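Local coordinates for ZYRO0G01672p (Zygosaccharomyces rouxii, PDB 4U8T), which is a YTH-domain protein that binds RNA carrying N6-methyladenosine and probably acts as a reader of this mark on messenger RNA, at residues 48-52 with 53-57. Residues are numbered along the deposited sequence; the frame is centred on the assembly and turned at random.
Sequences WSSTF and YGNKR. With nucleotides of chain G.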
loop_
_atom_site.group_PDB
_atom_site.type_symbol
_atom_site.label_atom_id
_atom_site.label_comp_id
_atom_site.label_asym_id
_atom_site.label_seq_id
_atom_site.Cartn_x
_atom_site.Cartn_y
_atom_site.Cartn_z
ATOM N N TRP A 48 -5.510 7.634 3.455
ATOM C CA TRP A 48 -5.014 7.563 2.097
ATOM C C TRP A 48 -6.178 7.745 1.154
ATOM O O TRP A 48 -7.326 7.551 1.516
ATOM C CB TRP A 48 -4.294 6.232 1.814
ATOM C CG TRP A 48 -3.682 6.185 0.441
ATOM C CD1 TRP A 48 -4.073 5.399 -0.597
ATOM C CD2 TRP A 48 -2.625 7.004 -0.057
ATOM N NE1 TRP A 48 -3.316 5.659 -1.701
ATOM C CE2 TRP A 48 -2.411 6.637 -1.402
ATOM C CE3 TRP A 48 -1.824 8.004 0.502
ATOM C CZ2 TRP A 48 -1.433 7.226 -2.200
ATOM C CZ3 TRP A 48 -0.843 8.591 -0.296
ATOM C CH2 TRP A 48 -0.665 8.201 -1.639
ATOM N N SER A 49 -5.879 8.141 -0.063
ATOM C CA SER A 49 -6.898 8.234 -1.060
ATOM C C SER A 49 -6.315 7.855 -2.404
ATOM O O SER A 49 -5.146 8.065 -2.660
ATOM C CB SER A 49 -7.470 9.626 -1.095
ATOM O OG SER A 49 -8.473 9.692 -2.071
ATOM N N SER A 50 -7.124 7.256 -3.255
ATOM C CA SER A 50 -6.669 6.890 -4.571
ATOM C C SER A 50 -7.402 7.704 -5.609
ATOM O O SER A 50 -8.006 8.710 -5.293
ATOM C CB SER A 50 -6.871 5.411 -4.790
ATOM O OG SER A 50 -6.433 5.020 -6.054
ATOM N N THR A 51 -7.384 7.266 -6.848
ATOM C CA THR A 51 -8.127 7.967 -7.870
ATOM C C THR A 51 -9.607 7.708 -7.774
ATOM O O THR A 51 -10.066 6.991 -6.909
ATOM C CB THR A 51 -7.674 7.571 -9.245
ATOM O OG1 THR A 51 -7.772 6.149 -9.376
ATOM C CG2 THR A 51 -6.257 7.988 -9.465
ATOM N N PHE A 52 -10.361 8.318 -8.670
ATOM C CA PHE A 52 -11.781 8.076 -8.751
ATOM C C PHE A 52 -12.072 6.605 -8.886
ATOM O O PHE A 52 -12.801 6.051 -8.086
ATOM C CB PHE A 52 -12.380 8.854 -9.915
ATOM C CG PHE A 52 -13.829 8.576 -10.140
ATOM C CD1 PHE A 52 -14.794 9.220 -9.389
ATOM C CD2 PHE A 52 -14.231 7.689 -11.113
ATOM C CE1 PHE A 52 -16.111 8.955 -9.582
ATOM C CE2 PHE A 52 -15.553 7.440 -11.307
ATOM C CZ PHE A 52 -16.491 8.077 -10.548
ATOM N N TYR A 53 -11.461 5.973 -9.881
ATOM C CA TYR A 53 -11.645 4.551 -10.154
ATOM C C TYR A 53 -10.920 3.657 -9.154
ATOM O O TYR A 53 -11.415 2.606 -8.778
ATOM C CB TYR A 53 -11.140 4.233 -11.537
ATOM C CG TYR A 53 -11.984 4.717 -12.655
ATOM C CD1 TYR A 53 -13.225 4.161 -12.906
ATOM C CD2 TYR A 53 -11.544 5.728 -13.480
ATOM C CE1 TYR A 53 -13.990 4.587 -13.951
ATOM C CE2 TYR A 53 -12.303 6.164 -14.526
ATOM C CZ TYR A 53 -13.527 5.589 -14.759
ATOM O OH TYR A 53 -14.288 6.031 -15.802
ATOM N N GLY A 54 -9.742 4.096 -8.743
ATOM C CA GLY A 54 -8.944 3.421 -7.746
ATOM C C GLY A 54 -9.607 3.295 -6.408
ATOM O O GLY A 54 -9.523 2.259 -5.781
ATOM N N ASN A 55 -10.239 4.371 -5.963
ATOM C CA ASN A 55 -11.046 4.337 -4.761
ATOM C C ASN A 55 -12.204 3.394 -4.856
ATOM O O ASN A 55 -12.489 2.695 -3.915
ATOM C CB ASN A 55 -11.586 5.716 -4.424
ATOM C CG ASN A 55 -10.606 6.540 -3.685
ATOM O OD1 ASN A 55 -9.633 6.029 -3.176
ATOM N ND2 ASN A 55 -10.854 7.813 -3.603
ATOM N N LYS A 56 -12.863 3.371 -6.004
ATOM C CA LYS A 56 -14.021 2.519 -6.207
ATOM C C LYS A 56 -13.605 1.060 -6.087
ATOM O O LYS A 56 -14.304 0.251 -5.486
ATOM C CB LYS A 56 -14.656 2.812 -7.570
ATOM C CG LYS A 56 -15.890 1.975 -7.910
ATOM C CD LYS A 56 -16.719 2.616 -9.009
ATOM C CE LYS A 56 -17.094 1.632 -10.107
ATOM N NZ LYS A 56 -17.937 0.527 -9.604
ATOM N N ARG A 57 -12.426 0.757 -6.618
ATOM C CA ARG A 57 -11.891 -0.577 -6.598
ATOM C C ARG A 57 -11.557 -1.024 -5.171
ATOM O O ARG A 57 -11.910 -2.123 -4.754
ATOM C CB ARG A 57 -10.663 -0.640 -7.508
ATOM C CG ARG A 57 -10.026 -1.990 -7.619
ATOM C CD ARG A 57 -8.983 -2.050 -8.691
ATOM N NE ARG A 57 -9.544 -1.883 -10.021
ATOM C CZ ARG A 57 -9.422 -0.790 -10.754
ATOM N NH1 ARG A 57 -8.749 0.244 -10.292
ATOM N NH2 ARG A 57 -9.978 -0.732 -11.947
ATOM P P G G 3 -8.500 8.946 -17.240
ATOM O OP1 G G 3 -7.785 10.035 -17.901
ATOM O OP2 G G 3 -8.562 7.597 -17.807
ATOM O "O5'" G G 3 -7.748 8.864 -15.861
ATOM C "C5'" G G 3 -8.263 8.122 -14.782
ATOM C "C4'" G G 3 -7.200 7.902 -13.740
ATOM O "O4'" G G 3 -7.649 6.824 -12.890
ATOM C "C3'" G G 3 -5.869 7.442 -14.322
ATOM O "O3'" G G 3 -4.828 7.782 -13.427
ATOM C "C2'" G G 3 -6.017 5.940 -14.320
ATOM O "O2'" G G 3 -4.804 5.238 -14.322
ATOM C "C1'" G G 3 -6.776 5.722 -13.020
ATOM N N9 G G 3 -7.547 4.479 -13.008
ATOM C C8 G G 3 -7.545 3.548 -12.013
ATOM N N7 G G 3 -8.316 2.542 -12.241
ATOM C C5 G G 3 -8.866 2.833 -13.481
ATOM C C6 G G 3 -9.778 2.115 -14.268
ATOM O O6 G G 3 -10.314 1.051 -14.025
ATOM N N1 G G 3 -10.060 2.771 -15.444
ATOM C C2 G G 3 -9.534 3.966 -15.829
ATOM N N2 G G 3 -9.905 4.463 -17.000
ATOM N N3 G G 3 -8.697 4.635 -15.111
ATOM C C4 G G 3 -8.407 4.028 -13.960
ATOM C C2 6MZ G 4 -0.531 11.281 -5.161
ATOM C C4 6MZ G 4 -1.390 9.519 -6.426
ATOM C C5 6MZ G 4 -2.348 9.238 -5.374
ATOM O O1P 6MZ G 4 -4.670 10.207 -13.516
ATOM O O2P 6MZ G 4 -2.979 8.886 -14.861
ATOM N N9 6MZ G 4 -1.615 8.619 -7.377
ATOM N N3 6MZ G 4 -0.521 10.533 -6.251
ATOM N N1 6MZ G 4 -1.389 11.087 -4.172
ATOM C C6 6MZ G 4 -2.305 10.110 -4.194
ATOM N N6 6MZ G 4 -3.158 9.935 -3.176
ATOM C C9 6MZ G 4 -3.175 10.883 -2.095
ATOM N N7 6MZ G 4 -3.076 8.192 -5.789
ATOM C C8 6MZ G 4 -2.629 7.845 -7.005
ATOM O "O5'" 6MZ G 4 -2.942 9.003 -12.356
ATOM C "C5'" 6MZ G 4 -2.564 7.798 -11.720
ATOM C "C4'" 6MZ G 4 -1.389 8.020 -10.821
ATOM O "O4'" 6MZ G 4 -1.816 8.744 -9.671
ATOM C "C1'" 6MZ G 4 -0.894 8.553 -8.649
ATOM C "C2'" 6MZ G 4 -0.197 7.225 -8.891
ATOM O "O2'" 6MZ G 4 1.185 7.489 -9.007
ATOM C "C3'" 6MZ G 4 -0.744 6.775 -10.246
ATOM O "O3'" 6MZ G 4 0.284 6.296 -11.077
ATOM P P 6MZ G 4 -3.835 9.005 -13.660
#
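Thr51 and Asn55 tie the loop after strand 47-48 to the first turn of helix 52-63 in this YTH domain. Thr51 is the N-cap: its OG1 lies between the backbone N and the carbonyl carbon (chi1 55°), where it accepts from Gly54 N at 2.9 Å, while its carbonyl O takes the helical bond from Asn55 N. The side-chain amide of Asn55 reaches back to the loop, where its OD1 accepts from Ser50 N at 2.8 Å, the donor tilted 33° from the carbonyl plane; Asn55 ND2 adds a long, weak bond to Ser49 OG, which is also bonded to His110 O. Both ends of residues 48-57 contact the bound RNA. Ser49 O accepts a hydrogen bond from the methylated N6 of 6MZ4 of chain G at 2.8 Å, and that N6 lies over one face of the Trp48 ring, toward its rim. One helical turn beyond Tyr53, Arg57 grips the Hoogsteen edge of G3 of chain G, NH1 meeting N7 at 3.0 Å and NH2 meeting O6 at 2.8 Å. The G3 base lies over one face of the Tyr53 ring, displaced toward the rim, and Phe52 presents its edge to the opposite one, planes at 83°, with Phe52 CD2 4.0 Å from Tyr53 CG.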